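Thiosulfate reductase (PDB 2VPZ) probably acts as a molybdenum-dependent oxidoreductase that binds a 4Fe-4S cluster and molybdopterin guanine dinucleotide to reduce sulfur compounds. Local coordinates at residues K73-L78 and H215-Q220. Numbering follows the deposited sequence.
Sequences KSRGRL and HNTQLQ. With MGD (2-amino-5,6-dimercapto-7-methyl-3,7,8a,9-tetrahydro-8-oxa-1,3,9,10-tetraaza-anthracen-4-one guanosine dinucleotide), chain I; SF4 (iron/sulfur cluster), chain G.
The hydroxyl OG1 of Thr217 donates a hydrogen bond to the carbonyl O of Lys73 at 2.7 Å, and Trp49 NE1 bonds to the same hydroxyl, so two groups grip one buried oxygen. The donor lies 23° from the carbonyl plane, with a C=O...O angle of 111°. With OG1 so engaged, CG2 of Thr217, anti to the backbone N, is left to press 3.5 Å above one face of the Arg75 guanidinium, near its rim at NH2. Arg75 runs extended from CG to NE past Gln220, whose CB lies 3.6 Å from NH1, and NH2 forms a salt bridge with Asp221. With an alanine here in place of Arg75, the Asp221 carboxylate is likely to lose this charged mate and the Thr217 methyl its cover. The residue before Thr217, Asn216, sends ND2 to the carbonyl O of Arg77 in a weak, bent hydrogen bond of 3.2 Å; its CG is anti to the backbone N (chi1 -160°), which turns the amide toward the loop, where ND2 also meets Ser74 CA. Between these two anchored carbonyls the loop folds into a type I' turn, Ser74 to Arg77. The pair illustrates how a cluster-binding loop is fastened to a helix start that also faces the cofactors: Leu78 CD1 and Asn216 N approach cluster sulfurs, while the ring of His215, the N-cap residue, lies with one face over MGD N22 at 3.7 Å. The loop thus joins strand 62-67 to helix 80-84 while resting against the first turn of helix 216-227, and a chain of another protein packs alongside.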
ATOM      1  N   LYS A  73      37.209   1.135  -6.184  1.00 35.50           N
ATOM      2  CA  LYS A  73      36.645   1.427  -4.859  1.00 33.90           C
ATOM      3  C   LYS A  73      35.377   2.300  -4.921  1.00 32.94           C
ATOM      4  O   LYS A  73      34.316   1.887  -4.471  1.00 31.12           O
ATOM      5  CB  LYS A  73      37.705   2.061  -3.935  1.00 33.80           C
ATOM      6  CG  LYS A  73      38.798   1.105  -3.453  1.00 33.34           C
ATOM      7  CD  LYS A  73      39.534   1.675  -2.261  1.00 33.98           C
ATOM      8  CE  LYS A  73      40.413   0.641  -1.556  1.00 33.87           C
ATOM      9  NZ  LYS A  73      39.677  -0.094  -0.479  1.00 31.87           N
ATOM     10  N   SER A  74      35.466   3.491  -5.503  1.00 33.90           N
ATOM     11  CA  SER A  74      34.276   4.343  -5.603  1.00 34.33           C
ATOM     12  C   SER A  74      33.302   3.974  -6.754  1.00 37.01           C
ATOM     13  O   SER A  74      32.081   3.963  -6.551  1.00 37.53           O
ATOM     14  CB  SER A  74      34.652   5.832  -5.688  1.00 30.56           C
ATOM     15  OG  SER A  74      35.711   6.079  -6.563  1.00 31.21           O
ATOM     16  N   ARG A  75      33.834   3.623  -7.931  1.00 37.64           N
ATOM     17  CA  ARG A  75      33.035   3.335  -9.144  1.00 38.05           C
ATOM     18  C   ARG A  75      31.933   4.385  -9.418  1.00 38.34           C
ATOM     19  O   ARG A  75      30.825   4.019  -9.825  1.00 38.24           O
ATOM     20  CB  ARG A  75      32.306   1.998  -9.090  1.00 37.74           C
ATOM     21  CG  ARG A  75      33.057   0.819  -8.668  1.00 38.65           C
ATOM     22  CD  ARG A  75      31.994  -0.163  -8.322  1.00 39.01           C
ATOM     23  NE  ARG A  75      32.463  -1.443  -7.863  1.00 40.06           N
ATOM     24  CZ  ARG A  75      31.782  -2.203  -7.020  1.00 40.77           C
ATOM     25  NH1 ARG A  75      30.620  -1.761  -6.576  1.00 40.35           N
ATOM     26  NH2 ARG A  75      32.263  -3.366  -6.621  1.00 42.68           N
ATOM     27  N   GLY A  76      32.214   5.653  -9.172  1.00 38.40           N
ATOM     28  CA  GLY A  76      31.245   6.698  -9.395  1.00 38.36           C
ATOM     29  C   GLY A  76      30.458   7.219  -8.198  1.00 38.48           C
ATOM     30  O   GLY A  76      29.961   8.363  -8.220  1.00 39.40           O
ATOM     31  N   ARG A  77      30.332   6.402  -7.153  1.00 38.03           N
ATOM     32  CA  ARG A  77      29.645   6.732  -5.893  1.00 38.24           C
ATOM     33  C   ARG A  77      30.596   7.193  -4.747  1.00 36.97           C
ATOM     34  O   ARG A  77      31.830   7.101  -4.857  1.00 36.08           O
ATOM     35  CB  ARG A  77      28.796   5.557  -5.366  1.00 38.74           C
ATOM     36  CG  ARG A  77      28.389   4.487  -6.360  1.00 42.98           C
ATOM     37  CD  ARG A  77      27.139   4.884  -7.115  1.00 47.29           C
ATOM     38  NE  ARG A  77      27.437   5.545  -8.381  1.00 52.15           N
ATOM     39  CZ  ARG A  77      27.242   5.005  -9.574  1.00 54.73           C
ATOM     40  NH1 ARG A  77      26.739   3.792  -9.652  1.00 56.98           N
ATOM     41  NH2 ARG A  77      27.546   5.660 -10.685  1.00 54.92           N
ATOM     42  N   LEU A  78      29.995   7.662  -3.650  1.00 35.66           N
ATOM     43  CA  LEU A  78      30.666   8.164  -2.455  1.00 36.17           C
ATOM     44  C   LEU A  78      29.701   8.124  -1.243  1.00 36.34           C
ATOM     45  O   LEU A  78      28.496   8.390  -1.392  1.00 36.02           O
ATOM     46  CB  LEU A  78      31.171   9.617  -2.688  1.00 33.58           C
ATOM     47  CG  LEU A  78      32.630  10.032  -2.371  1.00 34.15           C
ATOM     48  CD1 LEU A  78      33.624   9.001  -2.975  1.00 33.54           C
ATOM     49  CD2 LEU A  78      32.938  11.451  -2.906  1.00 32.36           C
ATOM     50  N   HIS A 215      31.631   1.958   4.801  1.00 32.95           N
ATOM     51  CA  HIS A 215      32.750   1.734   3.851  1.00 32.45           C
ATOM     52  C   HIS A 215      32.060   1.608   2.487  1.00 32.58           C
ATOM     53  O   HIS A 215      31.226   0.733   2.245  1.00 32.02           O
ATOM     54  CB  HIS A 215      33.571   0.440   4.211  1.00 32.79           C
ATOM     55  CG  HIS A 215      34.696   0.655   5.164  1.00 33.19           C
ATOM     56  ND1 HIS A 215      35.276  -0.347   5.902  1.00 30.97           N
ATOM     57  CD2 HIS A 215      35.329   1.773   5.512  1.00 32.29           C
ATOM     58  CE1 HIS A 215      36.217   0.154   6.674  1.00 29.98           C
ATOM     59  NE2 HIS A 215      36.266   1.449   6.451  1.00 31.56           N
ATOM     60  N   ASN A 216      32.465   2.517   1.613  1.00 33.76           N
ATOM     61  CA  ASN A 216      31.896   2.625   0.279  1.00 33.90           C
ATOM     62  C   ASN A 216      31.538   1.367  -0.505  1.00 34.61           C
ATOM     63  O   ASN A 216      30.360   0.969  -0.583  1.00 35.39           O
ATOM     64  CB  ASN A 216      32.747   3.527  -0.610  1.00 32.93           C
ATOM     65  CG  ASN A 216      31.997   4.061  -1.811  1.00 33.30           C
ATOM     66  OD1 ASN A 216      30.880   3.612  -2.073  1.00 32.70           O
ATOM     67  ND2 ASN A 216      32.595   5.018  -2.531  1.00 31.57           N
ATOM     68  N   THR A 217      32.552   0.731  -1.073  1.00 36.04           N
ATOM     69  CA  THR A 217      32.394  -0.446  -1.931  1.00 36.34           C
ATOM     70  C   THR A 217      31.609  -1.606  -1.337  1.00 37.84           C
ATOM     71  O   THR A 217      30.830  -2.280  -2.043  1.00 37.91           O
ATOM     72  CB  THR A 217      33.766  -1.016  -2.451  1.00 35.76           C
ATOM     73  OG1 THR A 217      34.729   0.016  -2.554  1.00 34.96           O
ATOM     74  CG2 THR A 217      33.577  -1.700  -3.826  1.00 35.99           C
ATOM     75  N   GLN A 218      31.799  -1.863  -0.046  1.00 38.14           N
ATOM     76  CA  GLN A 218      31.078  -2.965   0.556  1.00 39.24           C
ATOM     77  C   GLN A 218      29.582  -2.607   0.750  1.00 39.29           C
ATOM     78  O   GLN A 218      28.752  -3.497   0.839  1.00 40.98           O
ATOM     79  CB  GLN A 218      31.741  -3.472   1.860  1.00 41.00           C
ATOM     80  CG  GLN A 218      31.650  -2.581   3.109  1.00 43.48           C
ATOM     81  CD  GLN A 218      31.588  -3.360   4.469  1.00 44.32           C
ATOM     82  OE1 GLN A 218      32.046  -4.514   4.584  1.00 44.26           O
ATOM     83  NE2 GLN A 218      31.046  -2.707   5.495  1.00 43.43           N
ATOM     84  N   LEU A 219      29.252  -1.314   0.789  1.00 38.49           N
ATOM     85  CA  LEU A 219      27.835  -0.901   0.889  1.00 38.94           C
ATOM     86  C   LEU A 219      27.231  -1.234  -0.512  1.00 37.63           C
ATOM     87  O   LEU A 219      26.213  -1.925  -0.631  1.00 36.11           O
ATOM     88  CB  LEU A 219      27.690   0.601   1.193  1.00 40.21           C
ATOM     89  CG  LEU A 219      26.301   1.115   1.598  1.00 41.36           C
ATOM     90  CD1 LEU A 219      25.614   0.098   2.531  1.00 42.18           C
ATOM     91  CD2 LEU A 219      26.421   2.518   2.277  1.00 43.51           C
ATOM     92  N   GLN A 220      27.893  -0.740  -1.550  1.00 36.68           N
ATOM     93  CA  GLN A 220      27.515  -1.014  -2.924  1.00 35.37           C
ATOM     94  C   GLN A 220      27.310  -2.526  -3.151  1.00 35.62           C
ATOM     95  O   GLN A 220      26.245  -2.943  -3.579  1.00 36.24           O
ATOM     96  CB  GLN A 220      28.579  -0.518  -3.905  1.00 34.37           C
ATOM     97  CG  GLN A 220      28.715   0.973  -3.975  1.00 33.47           C
ATOM     98  CD  GLN A 220      29.783   1.404  -4.927  1.00 34.54           C
ATOM     99  OE1 GLN A 220      30.473   2.410  -4.721  1.00 33.70           O
ATOM    100  NE2 GLN A 220      29.942   0.620  -5.998  1.00 36.78           N
TER
HETATM  101  PB  MGD I1766      31.304  -4.914  14.650  1.00 29.45           P
HETATM  102  O1B MGD I1766      31.935  -4.665  15.963  1.00 30.92           O
HETATM  103  O2B MGD I1766      31.364  -6.221  14.042  1.00 30.31           O
HETATM  104  O3B MGD I1766      32.028  -3.729  13.856  1.00 28.55           O
HETATM  105  O3A MGD I1766      32.498  -1.797  12.267  1.00 23.67           O
HETATM  106  PA  MGD I1766      32.276  -3.357  12.322  1.00 26.89           P
HETATM  107  O1A MGD I1766      33.518  -3.880  11.770  1.00 27.59           O
HETATM  108  O2A MGD I1766      31.117  -3.690  11.509  1.00 24.89           O
HETATM  109  O5' MGD I1766      29.796  -4.529  14.702  1.00 31.16           O
HETATM  110  C5' MGD I1766      29.125  -3.569  15.521  1.00 31.22           C
HETATM  111  C4' MGD I1766      27.877  -4.363  15.870  1.00 31.10           C
HETATM  112  O4' MGD I1766      28.401  -5.379  16.710  1.00 32.35           O
HETATM  113  C3' MGD I1766      26.777  -3.670  16.718  1.00 33.43           C
HETATM  114  O3' MGD I1766      25.463  -3.874  16.138  1.00 31.24           O
HETATM  115  C2' MGD I1766      26.821  -4.375  18.097  1.00 34.38           C
HETATM  116  O2' MGD I1766      25.496  -4.723  18.480  1.00 33.50           O
HETATM  117  C1' MGD I1766      27.457  -5.697  17.749  1.00 35.91           C
HETATM  118  N9  MGD I1766      27.859  -6.622  18.845  1.00 38.88           N
HETATM  119  C8  MGD I1766      28.294  -6.270  20.096  1.00 40.67           C
HETATM  120  N7  MGD I1766      28.571  -7.365  20.858  1.00 40.55           N
HETATM  121  C5  MGD I1766      28.286  -8.448  20.089  1.00 40.14           C
HETATM  122  C6  MGD I1766      28.271  -9.910  20.303  1.00 40.02           C
HETATM  123  O6  MGD I1766      28.689 -10.327  21.388  1.00 39.30           O
HETATM  124  N1  MGD I1766      27.904 -10.709  19.303  1.00 39.40           N
HETATM  125  C2  MGD I1766      27.462 -10.221  18.112  1.00 40.16           C
HETATM  126  N2  MGD I1766      27.085 -11.089  17.108  1.00 40.23           N
HETATM  127  N3  MGD I1766      27.435  -8.880  17.839  1.00 40.37           N
HETATM  128  C4  MGD I1766      27.826  -7.962  18.764  1.00 39.27           C
HETATM  129  C10 MGD I1766      33.643  -1.033  12.580  1.00 28.60           C
HETATM  130  C11 MGD I1766      34.294  -0.771  11.261  1.00 31.56           C
HETATM  131  O11 MGD I1766      33.451   0.124  10.520  1.00 32.06           O
HETATM  132  C12 MGD I1766      35.791  -0.381  11.364  1.00 34.59           C
HETATM  133  S12 MGD I1766      36.889  -1.306  12.243  1.00 31.68           S
HETATM  134  C13 MGD I1766      36.324   0.731  10.741  1.00 34.58           C
HETATM  135  S13 MGD I1766      37.999   1.036  10.793  1.00 33.05           S
HETATM  136  C14 MGD I1766      35.443   1.683   9.974  1.00 33.20           C
HETATM  137  N15 MGD I1766      35.128   2.904  10.618  1.00 33.64           N
HETATM  138  C16 MGD I1766      34.002   3.616  10.290  1.00 36.05           C
HETATM  139  C17 MGD I1766      33.611   4.943  10.886  1.00 36.78           C
HETATM  140  O17 MGD I1766      34.382   5.501  11.716  1.00 39.32           O
HETATM  141  N18 MGD I1766      32.465   5.572  10.453  1.00 35.77           N
HETATM  142  C19 MGD I1766      31.667   4.923   9.567  1.00 36.26           C
HETATM  143  N19 MGD I1766      30.538   5.522   9.245  1.00 35.61           N
HETATM  144  N20 MGD I1766      31.899   3.695   8.991  1.00 36.72           N
HETATM  145  C21 MGD I1766      33.068   3.058   9.304  1.00 36.23           C
HETATM  146  N22 MGD I1766      33.376   1.864   8.822  1.00 36.45           N
HETATM  147  C23 MGD I1766      34.208   0.935   9.514  1.00 33.32           C
HETATM  148 FE1  SF4 G1764      35.683   6.169   1.058  1.00 41.75          FE
HETATM  149 FE2  SF4 G1764      33.597   7.039   2.620  1.00 32.40          FE
HETATM  150 FE3  SF4 G1764      36.019   6.369   3.733  1.00 33.34          FE
HETATM  151 FE4  SF4 G1764      35.808   8.662   2.253  1.00 39.34          FE
HETATM  152  S1  SF4 G1764      34.721   8.230   4.236  1.00 34.05           S
HETATM  153  S2  SF4 G1764      37.512   7.088   2.131  1.00 38.14           S
HETATM  154  S3  SF4 G1764      34.305   8.000   0.657  1.00 40.54           S
HETATM  155  S4  SF4 G1764      34.559   4.927   2.649  1.00 37.84           S